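Local structure of DUF416 domain-containing protein (Shewanella baltica, 2Q9R) at residues A[28-33]-A[156-161]; A[56-61]-A[182-187]. The protein is of unknown function but is an all-helical member of the DUF416 family that binds benzoic acid as crystallised. All coordinates share one frame; numbering follows the deposited sequence.

Contact 1 of 2, residues A[28-33]-A[156-161]; sequences CQRMLP and EEEKEL
A buried salt bridge between Arg30 and Glu158 spans two helices too far apart for close backbone packing, inside the all-helical core of the DUF416 fold. The local axes of 28-33 and 156-161 come no nearer than 13.6 Å and run at 150° to each other, so one long side chain must cover most of the distance. Arg30 does so with CG anti to its own backbone nitrogen (chi1 -179°) and the chain extended as far as NE. Both terminal nitrogens then converge on a single oxygen: Glu158 OE1 lies 2.8 Å from Arg30 NH1 and 3.0 Å from Arg30 NH2, close to the guanidinium plane. The second bond is the more bent; NH1 comes from the syn side and NH2 from the anti side, both about 30° out of the carboxylate plane and on the same face of it. Leu161 lies over one face of the guanidinium, displaced toward its rim, with its CG 3.6 Å from Arg30 NE. The double grip and this packing together probably limit rotation of the guanidinium. Glu158 OE2 is hydrogen-bonded in turn to Ser124 OG and Gln162 NE2. Helix 120-136, through Ser124 and Val128, and the loop residue Asn194 pack around the bridge between helices 17-42 and 153-170.

Contact 2 of 2, residues A[56-61]-A[182-187]; sequences LLWQSL and GLRKDI
Trp58 and Arg184 show how one arginine can use both its hydrocarbon chain and its charged end against a single indole. The apolar part is a CH-pi contact: Arg184 CB stands 3.6 Å from the centroid of the six-membered ring of Trp58, only 4° off the ring normal. Further along, Arg184 CG passes over the middle of the same face, 3.5 Å from Trp58 CE2, and the chain continues across the indole toward the pyrrole side. The polar part is an off-centre cation-pi interaction, in which Arg184 CZ lies 4.5 Å from the five-membered ring centroid. Here Arg184 NE comes within 3.3 Å of Trp58 CD1, but a bend at chi3 (-147°) accompanies a guanidinium turned 71° from the indole plane, so the two groups do not stack flat. Hydrogen bonding and ion pairing fix the polar ends from outside the pair: Trp58 NE1 donates to Gln29 OE1, while Arg184 NH2 forms a salt bridge with Glu55, one turn before Trp58 on its own helix. The contact joins helix 47-62 to helix 177-190, with helix 17-42 packing against the indole through Thr25, and Val180 touching it from an earlier turn of helix 177-190.

Followed from the N terminus, the chain enters helix 17-42, passes 28-33, and then makes 56-61 on the next helix, 47-62. Contact 1 closes a loop of 122 residues when 156-161 returns on helix 153-170; contact 2 closes one of 120 when 182-187 follows on helix 177-190. The segments alternate, so the two loops cross instead of nesting, and two successive N-terminal helices are tied to two successive C-terminal ones. The centres lie about 14 Å apart, yet the contacts touch: Gln29 of 28-33 is the partner of the contact 2 indole, and Ile187 CG2 packs 3.6 Å from Gln29 CG, linking 182-187 to 28-33 as well.

Contact 1 of 2, residues A[28-33]-A[156-161]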
ATOM      1  N   CYS A  28       1.977  16.278   8.837  1.00 39.56           N
ATOM      2  CA  CYS A  28       1.630  15.774  10.162  1.00 43.44           C
ATOM      3  C   CYS A  28       0.182  15.382  10.201  1.00 42.53           C
ATOM      4  O   CYS A  28      -0.163  14.424  10.843  1.00 42.83           O
ATOM      5  CB  CYS A  28       1.887  16.802  11.246  1.00 44.83           C
ATOM      6  SG  CYS A  28       3.611  17.029  11.640  1.00 42.71           S
ATOM      7  N   GLN A  29      -0.664  16.162   9.525  1.00 41.35           N
ATOM      8  CA  GLN A  29      -2.064  15.864   9.445  1.00 40.15           C
ATOM      9  C   GLN A  29      -2.261  14.492   8.797  1.00 41.94           C
ATOM     10  O   GLN A  29      -3.066  13.737   9.240  1.00 39.40           O
ATOM     11  CB  GLN A  29      -2.824  16.924   8.655  1.00 38.60           C
ATOM     12  CG  GLN A  29      -4.290  16.617   8.476  1.00 43.39           C
ATOM     13  CD  GLN A  29      -5.062  16.752   9.752  1.00 45.36           C
ATOM     14  OE1 GLN A  29      -4.943  17.752  10.393  1.00 41.80           O
ATOM     15  NE2 GLN A  29      -5.829  15.743  10.142  1.00 38.49           N
ATOM     16  N   ARG A  30      -1.514  14.212   7.746  1.00 41.64           N
ATOM     17  CA  ARG A  30      -1.639  12.977   7.004  1.00 42.38           C
ATOM     18  C   ARG A  30      -1.323  11.702   7.818  1.00 39.39           C
ATOM     19  O   ARG A  30      -1.881  10.648   7.560  1.00 45.70           O
ATOM     20  CB  ARG A  30      -0.740  13.112   5.753  1.00 43.75           C
ATOM     21  CG  ARG A  30      -0.722  11.954   4.823  1.00 41.90           C
ATOM     22  CD  ARG A  30      -0.173  12.396   3.468  1.00 41.84           C
ATOM     23  NE  ARG A  30       0.229  11.292   2.634  1.00 42.99           N
ATOM     24  CZ  ARG A  30       1.470  10.803   2.538  1.00 42.81           C
ATOM     25  NH1 ARG A  30       2.483  11.309   3.237  1.00 38.18           N
ATOM     26  NH2 ARG A  30       1.700   9.794   1.729  1.00 39.63           N
HETATM   27  N   MSE A  31      -0.457  11.827   8.814  1.00 41.81           N
HETATM   28  CA  MSE A  31      -0.116  10.744   9.726  1.00 39.44           C
HETATM   29  C   MSE A  31      -1.190  10.389  10.788  1.00 41.77           C
HETATM   30  O   MSE A  31      -1.140   9.296  11.381  1.00 39.71           O
HETATM   31  CB  MSE A  31       1.158  11.130  10.492  1.00 39.64           C
HETATM   32  CG  MSE A  31       2.427  11.373   9.656  1.00 33.68           C
HETATM   33 SE   MSE A  31       3.810  12.140  10.763  0.75 36.59          SE
HETATM   34  CE  MSE A  31       4.766  13.033   9.438  1.00 36.09           C
ATOM     35  N   LEU A  32      -2.156  11.277  11.041  1.00 39.22           N
ATOM     36  CA  LEU A  32      -3.094  11.054  12.131  1.00 39.18           C
ATOM     37  C   LEU A  32      -3.784   9.665  12.187  1.00 41.40           C
ATOM     38  O   LEU A  32      -3.949   9.091  13.264  1.00 41.81           O
ATOM     39  CB  LEU A  32      -4.144  12.164  12.140  1.00 41.43           C
ATOM     40  CG  LEU A  32      -5.183  12.185  13.251  1.00 40.36           C
ATOM     41  CD1 LEU A  32      -4.491  12.228  14.653  1.00 43.35           C
ATOM     42  CD2 LEU A  32      -6.150  13.388  13.071  1.00 39.12           C
ATOM     43  N   PRO A  33      -4.270   9.161  11.050  1.00 42.29           N
ATOM     44  CA  PRO A  33      -4.910   7.836  11.089  1.00 42.73           C
ATOM     45  C   PRO A  33      -4.071   6.729  11.716  1.00 42.35           C
ATOM     46  O   PRO A  33      -4.610   5.793  12.308  1.00 42.35           O
ATOM     47  CB  PRO A  33      -5.184   7.553   9.628  1.00 45.51           C
ATOM     48  CG  PRO A  33      -5.372   8.919   9.027  1.00 41.98           C
ATOM     49  CD  PRO A  33      -4.326   9.747   9.697  1.00 41.17           C
ATOM     50  N   GLU A 156       6.370   4.921  -3.372  1.00 42.87           N
ATOM     51  CA  GLU A 156       6.277   5.754  -4.557  1.00 43.25           C
ATOM     52  C   GLU A 156       5.239   6.842  -4.331  1.00 42.48           C
ATOM     53  O   GLU A 156       5.425   7.962  -4.759  1.00 44.73           O
ATOM     54  CB  GLU A 156       5.869   4.909  -5.775  1.00 45.72           C
ATOM     55  CG  GLU A 156       5.956   5.664  -7.105  1.00 57.73           C
ATOM     56  CD  GLU A 156       7.385   6.202  -7.402  1.00 76.39           C
ATOM     57  OE1 GLU A 156       8.397   5.474  -7.137  1.00 77.43           O
ATOM     58  OE2 GLU A 156       7.479   7.363  -7.895  1.00 85.20           O
ATOM     59  N   GLU A 157       4.148   6.503  -3.651  1.00 43.77           N
ATOM     60  CA  GLU A 157       3.106   7.463  -3.292  1.00 44.09           C
ATOM     61  C   GLU A 157       3.603   8.512  -2.316  1.00 42.91           C
ATOM     62  O   GLU A 157       3.316   9.700  -2.456  1.00 40.05           O
ATOM     63  CB  GLU A 157       1.883   6.718  -2.748  1.00 46.12           C
ATOM     64  CG  GLU A 157       1.060   6.144  -3.898  1.00 49.86           C
ATOM     65  CD  GLU A 157      -0.222   5.403  -3.505  1.00 55.77           C
ATOM     66  OE1 GLU A 157      -0.630   5.434  -2.317  1.00 74.94           O
ATOM     67  OE2 GLU A 157      -0.839   4.786  -4.414  1.00 66.84           O
ATOM     68  N   GLU A 158       4.359   8.076  -1.319  1.00 40.99           N
ATOM     69  CA  GLU A 158       5.017   9.013  -0.425  1.00 41.48           C
ATOM     70  C   GLU A 158       5.857  10.039  -1.177  1.00 41.80           C
ATOM     71  O   GLU A 158       5.708  11.252  -0.980  1.00 41.52           O
ATOM     72  CB  GLU A 158       5.852   8.261   0.612  1.00 37.83           C
ATOM     73  CG  GLU A 158       6.607   9.143   1.614  1.00 38.44           C
ATOM     74  CD  GLU A 158       5.714   9.797   2.672  1.00 39.99           C
ATOM     75  OE1 GLU A 158       4.513   9.496   2.742  1.00 38.75           O
ATOM     76  OE2 GLU A 158       6.229  10.632   3.439  1.00 43.90           O
ATOM     77  N   LYS A 159       6.731   9.558  -2.051  1.00 42.20           N
ATOM     78  CA  LYS A 159       7.526  10.456  -2.889  1.00 43.44           C
ATOM     79  C   LYS A 159       6.707  11.409  -3.734  1.00 43.69           C
ATOM     80  O   LYS A 159       7.046  12.606  -3.834  1.00 41.41           O
ATOM     81  CB  LYS A 159       8.456   9.642  -3.811  1.00 45.10           C
ATOM     82  CG  LYS A 159       9.344  10.535  -4.680  1.00 50.92           C
ATOM     83  CD  LYS A 159      10.143   9.737  -5.718  1.00 50.87           C
ATOM     84  CE  LYS A 159      10.431  10.570  -6.959  1.00 55.81           C
ATOM     85  NZ  LYS A 159      11.390   9.874  -7.872  1.00 66.39           N
ATOM     86  N   GLU A 160       5.669  10.877  -4.381  1.00 41.44           N
ATOM     87  CA  GLU A 160       4.785  11.679  -5.223  1.00 47.68           C
ATOM     88  C   GLU A 160       3.985  12.716  -4.427  1.00 46.74           C
ATOM     89  O   GLU A 160       3.904  13.878  -4.819  1.00 40.62           O
ATOM     90  CB  GLU A 160       3.866  10.755  -6.055  1.00 47.19           C
ATOM     91  CG  GLU A 160       4.638  10.057  -7.194  1.00 64.85           C
ATOM     92  CD  GLU A 160       3.842   8.939  -7.924  1.00 62.07           C
ATOM     93  OE1 GLU A 160       2.604   8.846  -7.708  1.00 82.76           O
ATOM     94  OE2 GLU A 160       4.477   8.167  -8.692  1.00 79.02           O
ATOM     95  N   LEU A 161       3.430  12.320  -3.288  1.00 45.32           N
ATOM     96  CA  LEU A 161       2.714  13.271  -2.456  1.00 44.32           C
ATOM     97  C   LEU A 161       3.650  14.367  -1.905  1.00 44.15           C
ATOM     98  O   LEU A 161       3.331  15.543  -1.987  1.00 43.21           O
ATOM     99  CB  LEU A 161       1.962  12.529  -1.340  1.00 44.49           C
ATOM    100  CG  LEU A 161       1.068  13.266  -0.313  1.00 49.46           C
ATOM    101  CD1 LEU A 161       1.888  14.086   0.715  1.00 39.61           C
ATOM    102  CD2 LEU A 161       0.035  14.118  -1.000  1.00 51.54           C
TER

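Contact 2 of 2, residues A[56-61]-A[182-187]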
ATOM      1  N   LEU A  56      -4.765  23.758  15.997  1.00 37.32           N
ATOM      2  CA  LEU A  56      -3.977  24.922  16.369  1.00 39.41           C
ATOM      3  C   LEU A  56      -2.832  25.160  15.382  1.00 39.00           C
ATOM      4  O   LEU A  56      -2.556  26.297  15.032  1.00 40.14           O
ATOM      5  CB  LEU A  56      -3.478  24.775  17.823  1.00 36.32           C
ATOM      6  CG  LEU A  56      -4.558  24.842  18.932  1.00 45.54           C
ATOM      7  CD1 LEU A  56      -3.990  24.458  20.316  1.00 49.35           C
ATOM      8  CD2 LEU A  56      -5.149  26.231  19.046  1.00 42.37           C
ATOM      9  N   LEU A  57      -2.182  24.106  14.886  1.00 41.49           N
ATOM     10  CA  LEU A  57      -1.158  24.305  13.851  1.00 41.63           C
ATOM     11  C   LEU A  57      -1.768  24.869  12.560  1.00 42.88           C
ATOM     12  O   LEU A  57      -1.186  25.764  11.927  1.00 47.53           O
ATOM     13  CB  LEU A  57      -0.389  23.007  13.543  1.00 43.04           C
ATOM     14  CG  LEU A  57       0.539  22.580  14.687  1.00 39.71           C
ATOM     15  CD1 LEU A  57       0.842  21.080  14.619  1.00 43.68           C
ATOM     16  CD2 LEU A  57       1.807  23.429  14.755  1.00 43.61           C
ATOM     17  N   TRP A  58      -2.926  24.360  12.166  1.00 44.71           N
ATOM     18  CA  TRP A  58      -3.588  24.913  10.982  1.00 43.48           C
ATOM     19  C   TRP A  58      -3.932  26.391  11.210  1.00 44.56           C
ATOM     20  O   TRP A  58      -3.659  27.232  10.347  1.00 44.25           O
ATOM     21  CB  TRP A  58      -4.823  24.124  10.598  1.00 42.47           C
ATOM     22  CG  TRP A  58      -4.496  22.813   9.959  1.00 40.60           C
ATOM     23  CD1 TRP A  58      -4.731  21.583  10.476  1.00 41.46           C
ATOM     24  CD2 TRP A  58      -3.864  22.600   8.689  1.00 37.99           C
ATOM     25  NE1 TRP A  58      -4.291  20.606   9.605  1.00 39.37           N
ATOM     26  CE2 TRP A  58      -3.763  21.204   8.500  1.00 40.51           C
ATOM     27  CE3 TRP A  58      -3.389  23.440   7.689  1.00 38.27           C
ATOM     28  CZ2 TRP A  58      -3.165  20.652   7.376  1.00 38.44           C
ATOM     29  CZ3 TRP A  58      -2.834  22.882   6.543  1.00 36.52           C
ATOM     30  CH2 TRP A  58      -2.747  21.517   6.390  1.00 34.99           C
ATOM     31  N   GLN A  59      -4.553  26.694  12.356  1.00 44.34           N
ATOM     32  CA  GLN A  59      -4.924  28.071  12.662  1.00 46.36           C
ATOM     33  C   GLN A  59      -3.723  28.998  12.716  1.00 46.68           C
ATOM     34  O   GLN A  59      -3.820  30.186  12.365  1.00 47.39           O
ATOM     35  CB  GLN A  59      -5.672  28.133  13.987  1.00 49.05           C
ATOM     36  CG  GLN A  59      -7.085  27.590  13.938  1.00 51.46           C
ATOM     37  CD  GLN A  59      -7.938  28.451  13.077  1.00 54.89           C
ATOM     38  OE1 GLN A  59      -7.961  29.677  13.248  1.00 64.17           O
ATOM     39  NE2 GLN A  59      -8.624  27.834  12.096  1.00 60.24           N
ATOM     40  N   SER A  60      -2.585  28.485  13.172  1.00 45.87           N
ATOM     41  CA  SER A  60      -1.363  29.302  13.198  1.00 45.69           C
ATOM     42  C   SER A  60      -0.976  29.786  11.824  1.00 46.24           C
ATOM     43  O   SER A  60      -0.372  30.872  11.678  1.00 44.60           O
ATOM     44  CB  SER A  60      -0.176  28.536  13.759  1.00 45.17           C
ATOM     45  OG  SER A  60      -0.554  28.040  15.027  1.00 63.15           O
ATOM     46  N   LEU A  61      -1.308  28.988  10.820  1.00 47.31           N
ATOM     47  CA  LEU A  61      -1.023  29.372   9.442  1.00 50.83           C
ATOM     48  C   LEU A  61      -2.042  30.361   8.874  1.00 51.81           C
ATOM     49  O   LEU A  61      -1.686  31.119   7.993  1.00 51.31           O
ATOM     50  CB  LEU A  61      -0.919  28.131   8.550  1.00 50.04           C
ATOM     51  CG  LEU A  61       0.227  27.167   8.901  1.00 50.59           C
ATOM     52  CD1 LEU A  61      -0.047  25.742   8.366  1.00 37.29           C
ATOM     53  CD2 LEU A  61       1.553  27.709   8.393  1.00 45.00           C
ATOM     54  N   GLY A 182      -7.110  24.755   1.385  1.00 46.88           N
ATOM     55  CA  GLY A 182      -7.256  23.757   0.345  1.00 48.85           C
ATOM     56  C   GLY A 182      -6.410  22.527   0.601  1.00 47.78           C
ATOM     57  O   GLY A 182      -6.836  21.409   0.355  1.00 50.07           O
ATOM     58  N   LEU A 183      -5.202  22.732   1.088  1.00 47.81           N
ATOM     59  CA  LEU A 183      -4.344  21.608   1.417  1.00 47.46           C
ATOM     60  C   LEU A 183      -4.933  20.818   2.592  1.00 47.08           C
ATOM     61  O   LEU A 183      -5.003  19.602   2.543  1.00 46.83           O
ATOM     62  CB  LEU A 183      -2.909  22.069   1.693  1.00 47.91           C
ATOM     63  CG  LEU A 183      -2.145  22.528   0.453  1.00 43.28           C
ATOM     64  CD1 LEU A 183      -0.801  23.043   0.924  1.00 42.14           C
ATOM     65  CD2 LEU A 183      -1.993  21.434  -0.596  1.00 50.32           C
ATOM     66  N   ARG A 184      -5.401  21.511   3.609  1.00 46.34           N
ATOM     67  CA  ARG A 184      -5.976  20.838   4.763  1.00 49.03           C
ATOM     68  C   ARG A 184      -7.176  20.005   4.362  1.00 50.25           C
ATOM     69  O   ARG A 184      -7.292  18.842   4.771  1.00 46.76           O
ATOM     70  CB  ARG A 184      -6.400  21.845   5.800  1.00 46.88           C
ATOM     71  CG  ARG A 184      -6.992  21.253   7.076  1.00 50.09           C
ATOM     72  CD  ARG A 184      -7.762  22.325   7.803  1.00 53.26           C
ATOM     73  NE  ARG A 184      -7.718  22.177   9.245  1.00 62.50           N
ATOM     74  CZ  ARG A 184      -8.654  21.629  10.015  1.00 71.54           C
ATOM     75  NH1 ARG A 184      -9.788  21.141   9.489  1.00 71.82           N
ATOM     76  NH2 ARG A 184      -8.445  21.584  11.346  1.00 63.98           N
ATOM     77  N   LYS A 185      -8.069  20.615   3.587  1.00 51.08           N
ATOM     78  CA  LYS A 185      -9.280  19.936   3.113  1.00 54.33           C
ATOM     79  C   LYS A 185      -8.933  18.734   2.260  1.00 53.28           C
ATOM     80  O   LYS A 185      -9.497  17.666   2.452  1.00 53.24           O
ATOM     81  CB  LYS A 185     -10.171  20.929   2.353  1.00 56.54           C
ATOM     82  CG  LYS A 185     -11.438  20.325   1.745  1.00 61.90           C
ATOM     83  CD  LYS A 185     -12.469  21.417   1.371  1.00 61.39           C
ATOM     84  CE  LYS A 185     -12.582  21.621  -0.171  1.00 75.29           C
ATOM     85  NZ  LYS A 185     -13.172  20.464  -0.936  1.00 66.28           N
ATOM     86  N   ASP A 186      -7.985  18.887   1.341  1.00 53.68           N
ATOM     87  CA  ASP A 186      -7.537  17.760   0.523  1.00 54.41           C
ATOM     88  C   ASP A 186      -7.045  16.580   1.372  1.00 53.19           C
ATOM     89  O   ASP A 186      -7.438  15.456   1.110  1.00 55.32           O
ATOM     90  CB  ASP A 186      -6.412  18.161  -0.457  1.00 55.06           C
ATOM     91  CG  ASP A 186      -6.894  19.068  -1.613  1.00 73.06           C
ATOM     92  OD1 ASP A 186      -8.133  19.173  -1.865  1.00 79.94           O
ATOM     93  OD2 ASP A 186      -6.008  19.675  -2.280  1.00 83.35           O
ATOM     94  N   ILE A 187      -6.188  16.851   2.359  1.00 51.96           N
ATOM     95  CA  ILE A 187      -5.550  15.803   3.173  1.00 50.70           C
ATOM     96  C   ILE A 187      -6.635  15.100   3.997  1.00 52.85           C
ATOM     97  O   ILE A 187      -6.704  13.874   4.049  1.00 54.86           O
ATOM     98  CB  ILE A 187      -4.463  16.384   4.139  1.00 49.87           C
ATOM     99  CG1 ILE A 187      -3.302  17.086   3.407  1.00 48.83           C
ATOM    100  CG2 ILE A 187      -3.936  15.332   5.126  1.00 37.27           C
ATOM    101  CD1 ILE A 187      -2.598  16.307   2.477  1.00 60.66           C
TER